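Local coordinates for protein exodeoxyribonuclease III (Archaeoglobus fulgidus, PDB 2VOA) that probably cleaves DNA at abasic sites as a metal-dependent AP endonuclease of the exonuclease III family, and may also act as a 3'-5' exonuclease on double-stranded DNA, at residues Y117-L131 against H169-L182. The protein carries 1 engineered substitution. Residues are numbered along the deposited sequence; the frame is centred on the assembly and turned at random.
Sequences YQYKLQWLERLYHYL and HEDARRAYKKILEL
Leu124 and Ile179 interlock as knobs into holes between two nearly parallel helices (axes 9.0 Å apart, 7°) that lie against one sheet of the DNase I-like alpha/beta sandwich. Leu124 sits among Ala172, Ala175, Tyr176 and Ile179, its CB 3.8 Å from Ala175 CB. Ile179 enters the hole formed by Leu124, Leu127, Tyr128 and Leu131; its CG2 meets Leu131 CD1 at 3.7 Å. Beneath this seam, Trp143 of strand 141-144 touches Leu127, Leu131 and Ile179. At one end the polar grip is on Tyr117 OH, which shares a 2.7 Å hydrogen bond with ND1 of the N-cap residue His169 and accepts one from Ala172 N in the first turn of helix 170-180. Two bonds thus fix the hydroxyl, while the phenol and imidazole planes stand at 79°. Nearby, Lys120 NZ hydrogen-bonds to the backbone O of Asn148, a residue predicted to bind magnesium. Toward the other end, Lys178, fully extended with CG anti to its N (chi1 -180°), crosses the Tyr128 ring and pairs with Glu125. Replacing it with an alanine would probably leave Glu125 without its cationic mate and strip the Tyr128 ring of the lysine chain lying over that face. NZ meets the syn lone pair of Glu125 OE2 at 2.9 Å and makes a cation-pi contact with Tyr128, whose ring centre lies 3.5 Å beneath Lys178 CE.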
loop_
_atom_site.group_PDB
_atom_site.type_symbol
_atom_site.label_atom_id
_atom_site.label_comp_id
_atom_site.label_asym_id
_atom_site.label_seq_id
_atom_site.Cartn_x
_atom_site.Cartn_y
_atom_site.Cartn_z
ATOM N N TYR A 117 13.973 12.954 25.272
ATOM C CA TYR A 117 13.019 13.321 26.344
ATOM C C TYR A 117 13.350 14.692 26.914
ATOM O O TYR A 117 12.454 15.498 27.113
ATOM C CB TYR A 117 12.931 12.268 27.443
ATOM C CG TYR A 117 11.796 12.540 28.429
ATOM C CD1 TYR A 117 10.454 12.505 28.002
ATOM C CD2 TYR A 117 12.066 12.798 29.774
ATOM C CE1 TYR A 117 9.399 12.746 28.891
ATOM C CE2 TYR A 117 11.010 13.043 30.699
ATOM C CZ TYR A 117 9.701 13.003 30.244
ATOM O OH TYR A 117 8.677 13.238 31.118
ATOM N N GLN A 118 14.638 14.973 27.115
ATOM C CA GLN A 118 15.025 16.311 27.597
ATOM C C GLN A 118 14.629 17.357 26.551
ATOM O O GLN A 118 14.168 18.457 26.887
ATOM C CB GLN A 118 16.520 16.369 27.895
ATOM C CG GLN A 118 16.923 15.484 29.103
ATOM C CD GLN A 118 16.063 15.772 30.329
ATOM O OE1 GLN A 118 15.960 16.921 30.771
ATOM N NE2 GLN A 118 15.425 14.734 30.868
ATOM N N TYR A 119 14.800 17.013 25.280
ATOM C CA TYR A 119 14.381 17.926 24.202
ATOM C C TYR A 119 12.862 18.193 24.225
ATOM O O TYR A 119 12.428 19.344 24.078
ATOM C CB TYR A 119 14.849 17.421 22.819
ATOM C CG TYR A 119 14.602 18.477 21.769
ATOM C CD1 TYR A 119 15.414 19.624 21.713
ATOM C CD2 TYR A 119 13.533 18.373 20.896
ATOM C CE1 TYR A 119 15.180 20.621 20.771
ATOM C CE2 TYR A 119 13.283 19.363 19.935
ATOM C CZ TYR A 119 14.104 20.481 19.899
ATOM O OH TYR A 119 13.867 21.456 18.974
ATOM N N LYS A 120 12.073 17.152 24.483
ATOM C CA LYS A 120 10.614 17.291 24.644
ATOM C C LYS A 120 10.283 18.268 25.789
ATOM O O LYS A 120 9.435 19.167 25.646
ATOM C CB LYS A 120 9.982 15.920 24.913
ATOM C CG LYS A 120 8.449 15.970 25.167
ATOM C CD LYS A 120 7.959 14.562 25.449
ATOM C CE LYS A 120 6.452 14.510 25.448
ATOM N NZ LYS A 120 5.959 13.093 25.430
ATOM N N LEU A 121 10.936 18.089 26.928
ATOM C CA LEU A 121 10.676 18.961 28.093
ATOM C C LEU A 121 11.047 20.396 27.754
ATOM O O LEU A 121 10.296 21.320 28.031
ATOM C CB LEU A 121 11.403 18.469 29.352
ATOM C CG LEU A 121 11.012 17.057 29.850
ATOM C CD1 LEU A 121 11.869 16.647 31.087
ATOM C CD2 LEU A 121 9.499 16.981 30.131
ATOM N N GLN A 122 12.207 20.571 27.134
ATOM C CA GLN A 122 12.629 21.900 26.718
ATOM C C GLN A 122 11.638 22.528 25.726
ATOM O O GLN A 122 11.398 23.736 25.773
ATOM C CB GLN A 122 14.052 21.823 26.151
ATOM C CG GLN A 122 15.077 21.511 27.229
ATOM C CD GLN A 122 16.402 21.003 26.672
ATOM O OE1 GLN A 122 17.207 20.416 27.403
ATOM N NE2 GLN A 122 16.633 21.219 25.387
ATOM N N TRP A 123 11.064 21.709 24.830
ATOM C CA TRP A 123 10.110 22.173 23.802
ATOM C C TRP A 123 8.838 22.682 24.467
ATOM O O TRP A 123 8.344 23.762 24.138
ATOM C CB TRP A 123 9.745 21.029 22.859
ATOM C CG TRP A 123 9.450 21.456 21.429
ATOM C CD1 TRP A 123 10.369 21.611 20.427
ATOM C CD2 TRP A 123 8.171 21.791 20.855
ATOM N NE1 TRP A 123 9.747 22.001 19.262
ATOM C CE2 TRP A 123 8.399 22.118 19.488
ATOM C CE3 TRP A 123 6.854 21.835 21.354
ATOM C CZ2 TRP A 123 7.352 22.490 18.607
ATOM C CZ3 TRP A 123 5.814 22.193 20.479
ATOM C CH2 TRP A 123 6.071 22.517 19.123
ATOM N N LEU A 124 8.349 21.920 25.452
ATOM C CA LEU A 124 7.168 22.342 26.220
ATOM C C LEU A 124 7.430 23.629 27.020
ATOM O O LEU A 124 6.542 24.481 27.122
ATOM C CB LEU A 124 6.667 21.213 27.134
ATOM C CG LEU A 124 5.986 20.045 26.391
ATOM C CD1 LEU A 124 5.812 18.900 27.387
ATOM C CD2 LEU A 124 4.635 20.469 25.730
ATOM N N GLU A 125 8.647 23.812 27.523
ATOM C CA GLU A 125 8.988 25.055 28.215
ATOM C C GLU A 125 9.037 26.227 27.208
ATOM O O GLU A 125 8.534 27.328 27.466
ATOM C CB GLU A 125 10.330 24.917 28.947
ATOM C CG GLU A 125 10.887 26.222 29.539
ATOM C CD GLU A 125 10.123 26.731 30.763
ATOM O OE1 GLU A 125 10.530 27.793 31.314
ATOM O OE2 GLU A 125 9.143 26.070 31.205
ATOM N N ARG A 126 9.653 25.988 26.059
ATOM C CA ARG A 126 9.696 27.015 25.011
ATOM C C ARG A 126 8.286 27.364 24.551
ATOM O O ARG A 126 7.972 28.545 24.378
ATOM C CB ARG A 126 10.569 26.558 23.843
ATOM C CG ARG A 126 12.056 26.483 24.194
ATOM C CD ARG A 126 12.888 26.527 22.925
ATOM N NE ARG A 126 12.798 25.302 22.133
ATOM C CZ ARG A 126 12.912 25.267 20.804
ATOM N NH1 ARG A 126 13.091 26.391 20.126
ATOM N NH2 ARG A 126 12.841 24.122 20.152
ATOM N N LEU A 127 7.434 26.346 24.416
ATOM C CA LEU A 127 6.059 26.554 23.949
ATOM C C LEU A 127 5.295 27.395 24.962
ATOM O O LEU A 127 4.505 28.271 24.588
ATOM C CB LEU A 127 5.360 25.208 23.723
ATOM C CG LEU A 127 3.941 25.324 23.171
ATOM C CD1 LEU A 127 3.950 26.086 21.855
ATOM C CD2 LEU A 127 3.363 23.933 22.954
ATOM N N TYR A 128 5.521 27.135 26.245
ATOM C CA TYR A 128 4.945 27.981 27.300
ATOM C C TYR A 128 5.245 29.471 27.086
ATOM O O TYR A 128 4.336 30.303 27.038
ATOM C CB TYR A 128 5.465 27.530 28.689
ATOM C CG TYR A 128 5.030 28.455 29.814
ATOM C CD1 TYR A 128 5.874 29.474 30.272
ATOM C CD2 TYR A 128 3.763 28.325 30.399
ATOM C CE1 TYR A 128 5.468 30.330 31.305
ATOM C CE2 TYR A 128 3.345 29.178 31.430
ATOM C CZ TYR A 128 4.208 30.182 31.864
ATOM O OH TYR A 128 3.834 31.036 32.874
ATOM N N HIS A 129 6.521 29.801 26.920
ATOM C CA HIS A 129 6.908 31.203 26.772
ATOM C C HIS A 129 6.389 31.793 25.462
ATOM O O HIS A 129 5.959 32.956 25.425
ATOM C CB HIS A 129 8.413 31.339 26.965
ATOM C CG HIS A 129 8.833 31.054 28.371
ATOM N ND1 HIS A 129 8.480 31.875 29.424
ATOM C CD2 HIS A 129 9.524 30.022 28.910
ATOM C CE1 HIS A 129 8.964 31.375 30.549
ATOM N NE2 HIS A 129 9.595 30.248 30.268
ATOM N N TYR A 130 6.369 30.964 24.422
ATOM C CA TYR A 130 5.872 31.378 23.108
ATOM C C TYR A 130 4.389 31.769 23.166
ATOM O O TYR A 130 3.997 32.850 22.681
ATOM C CB TYR A 130 6.161 30.290 22.067
ATOM C CG TYR A 130 5.520 30.513 20.709
ATOM C CD1 TYR A 130 6.087 31.367 19.763
ATOM C CD2 TYR A 130 4.334 29.852 20.376
ATOM C CE1 TYR A 130 5.471 31.555 18.493
ATOM C CE2 TYR A 130 3.723 30.041 19.135
ATOM C CZ TYR A 130 4.301 30.872 18.205
ATOM O OH TYR A 130 3.684 31.050 16.977
ATOM N N LEU A 131 3.574 30.914 23.781
ATOM C CA LEU A 131 2.132 31.179 23.899
ATOM C C LEU A 131 1.818 32.281 24.902
ATOM O O LEU A 131 0.933 33.092 24.664
ATOM C CB LEU A 131 1.390 29.908 24.262
ATOM C CG LEU A 131 1.515 28.832 23.171
ATOM C CD1 LEU A 131 0.956 27.527 23.724
ATOM C CD2 LEU A 131 0.853 29.232 21.840
ATOM N N HIS A 169 4.806 10.421 31.748
ATOM C CA HIS A 169 5.762 10.677 32.835
ATOM C C HIS A 169 5.483 12.048 33.463
ATOM O O HIS A 169 5.042 12.985 32.767
ATOM C CB HIS A 169 7.205 10.569 32.325
ATOM C CG HIS A 169 8.254 10.764 33.381
ATOM N ND1 HIS A 169 8.978 11.933 33.506
ATOM C CD2 HIS A 169 8.710 9.932 34.350
ATOM C CE1 HIS A 169 9.829 11.815 34.508
ATOM N NE2 HIS A 169 9.684 10.613 35.044
ATOM N N GLU A 170 5.749 12.131 34.774
ATOM C CA GLU A 170 5.414 13.312 35.558
ATOM C C GLU A 170 6.008 14.613 34.990
ATOM O O GLU A 170 5.340 15.655 35.022
ATOM C CB GLU A 170 5.802 13.105 37.036
ATOM C CG GLU A 170 7.271 13.047 37.263
ATOM C CD GLU A 170 7.619 12.941 38.730
ATOM O OE1 GLU A 170 8.168 11.895 39.123
ATOM O OE2 GLU A 170 7.327 13.902 39.481
ATOM N N ASP A 171 7.238 14.572 34.467
ATOM C CA ASP A 171 7.875 15.827 33.993
ATOM C C ASP A 171 7.149 16.407 32.773
ATOM O O ASP A 171 6.906 17.612 32.699
ATOM C CB ASP A 171 9.382 15.644 33.688
ATOM C CG ASP A 171 10.210 15.320 34.941
ATOM O OD1 ASP A 171 9.761 15.613 36.084
ATOM O OD2 ASP A 171 11.328 14.764 34.776
ATOM N N ALA A 172 6.797 15.539 31.832
ATOM C CA ALA A 172 6.047 15.963 30.654
ATOM C C ALA A 172 4.645 16.453 31.027
ATOM O O ALA A 172 4.176 17.479 30.502
ATOM C CB ALA A 172 5.970 14.823 29.628
ATOM N N ARG A 173 3.968 15.698 31.899
ATOM C CA ARG A 173 2.622 16.083 32.369
ATOM C C ARG A 173 2.674 17.459 33.021
ATOM O O ARG A 173 1.847 18.312 32.705
ATOM C CB ARG A 173 2.051 15.052 33.350
ATOM C CG ARG A 173 1.695 13.718 32.682
ATOM C CD ARG A 173 1.257 12.682 33.764
ATOM N NE ARG A 173 -0.033 12.965 34.385
ATOM C CZ ARG A 173 -0.434 12.498 35.565
ATOM N NH1 ARG A 173 0.369 11.740 36.312
ATOM N NH2 ARG A 173 -1.637 12.813 36.023
ATOM N N ARG A 174 3.649 17.683 33.899
ATOM C CA ARG A 174 3.763 18.965 34.606
ATOM C C ARG A 174 4.033 20.122 33.612
ATOM O O ARG A 174 3.454 21.209 33.732
ATOM C CB ARG A 174 4.878 18.895 35.664
ATOM C CG ARG A 174 5.138 20.242 36.344
ATOM C CD ARG A 174 6.241 20.210 37.381
ATOM N NE ARG A 174 6.243 21.485 38.103
ATOM C CZ ARG A 174 5.733 21.686 39.321
ATOM N NH1 ARG A 174 5.182 20.687 40.013
ATOM N NH2 ARG A 174 5.786 22.902 39.861
ATOM N N ALA A 175 4.918 19.890 32.640
ATOM C CA ALA A 175 5.284 20.922 31.670
ATOM C C ALA A 175 4.103 21.294 30.782
ATOM O O ALA A 175 3.889 22.453 30.453
ATOM C CB ALA A 175 6.485 20.492 30.833
ATOM N N TYR A 176 3.299 20.294 30.436
ATOM C CA TYR A 176 2.139 20.515 29.583
ATOM C C TYR A 176 1.082 21.279 30.388
ATOM O O TYR A 176 0.543 22.299 29.931
ATOM C CB TYR A 176 1.623 19.158 29.115
ATOM C CG TYR A 176 0.374 19.201 28.289
ATOM C CD1 TYR A 176 0.387 19.721 27.000
ATOM C CD2 TYR A 176 -0.835 18.723 28.801
ATOM C CE1 TYR A 176 -0.751 19.750 26.219
ATOM C CE2 TYR A 176 -2.010 18.732 28.010
ATOM C CZ TYR A 176 -1.958 19.247 26.735
ATOM O OH TYR A 176 -3.080 19.275 25.952
ATOM N N LYS A 177 0.826 20.819 31.604
ATOM C CA LYS A 177 -0.173 21.485 32.462
ATOM C C LYS A 177 0.203 22.930 32.784
ATOM O O LYS A 177 -0.678 23.773 32.926
ATOM C CB LYS A 177 -0.444 20.677 33.716
ATOM C CG LYS A 177 -1.097 19.321 33.409
ATOM C CD LYS A 177 -1.028 18.457 34.664
ATOM C CE LYS A 177 -2.202 17.545 34.750
ATOM N NZ LYS A 177 -2.689 17.443 36.180
ATOM N N LYS A 178 1.504 23.228 32.853
ATOM C CA LYS A 178 1.961 24.601 33.042
ATOM C C LYS A 178 1.435 25.525 31.937
ATOM O O LYS A 178 1.050 26.677 32.198
ATOM C CB LYS A 178 3.495 24.618 33.086
ATOM C CG LYS A 178 4.116 25.988 33.281
ATOM C CD LYS A 178 5.638 25.908 33.196
ATOM C CE LYS A 178 6.258 27.292 33.149
ATOM N NZ LYS A 178 7.708 27.309 33.455
ATOM N N ILE A 179 1.391 25.010 30.711
ATOM C CA ILE A 179 0.857 25.772 29.576
ATOM C C ILE A 179 -0.656 25.927 29.706
ATOM O O ILE A 179 -1.182 27.017 29.507
ATOM C CB ILE A 179 1.180 25.121 28.220
ATOM C CG1 ILE A 179 2.691 24.761 28.118
ATOM C CG2 ILE A 179 0.786 26.072 27.081
ATOM C CD1 ILE A 179 3.099 23.957 26.820
ATOM N N LEU A 180 -1.360 24.854 30.046
ATOM C CA LEU A 180 -2.819 24.955 30.247
ATOM C C LEU A 180 -3.187 26.064 31.242
ATOM O O LEU A 180 -4.202 26.747 31.088
ATOM C CB LEU A 180 -3.388 23.623 30.759
ATOM C CG LEU A 180 -3.309 22.419 29.812
ATOM C CD1 LEU A 180 -4.237 21.291 30.311
ATOM C CD2 LEU A 180 -3.630 22.789 28.401
ATOM N N GLU A 181 -2.354 26.223 32.271
ATOM C CA GLU A 181 -2.609 27.190 33.340
ATOM C C GLU A 181 -2.598 28.643 32.849
ATOM O O GLU A 181 -3.033 29.553 33.569
ATOM C CB GLU A 181 -1.589 27.019 34.467
ATOM C CG GLU A 181 -1.857 25.851 35.391
ATOM C CD GLU A 181 -0.718 25.642 36.408
ATOM O OE1 GLU A 181 0.212 26.487 36.488
ATOM O OE2 GLU A 181 -0.750 24.618 37.127
ATOM N N LEU A 182 -2.074 28.863 31.647
ATOM C CA LEU A 182 -2.103 30.191 31.021
ATOM C C LEU A 182 -3.541 30.634 30.730
ATOM O O LEU A 182 -3.824 31.842 30.603
ATOM C CB LEU A 182 -1.296 30.203 29.723
ATOM C CG LEU A 182 0.229 30.172 29.828
ATOM C CD1 LEU A 182 0.820 30.096 28.422
ATOM C CD2 LEU A 182 0.760 31.398 30.554
HETATM O O HOH W 1 13.515 14.418 33.178
HETATM O O HOH W 2 5.968 24.196 29.918
#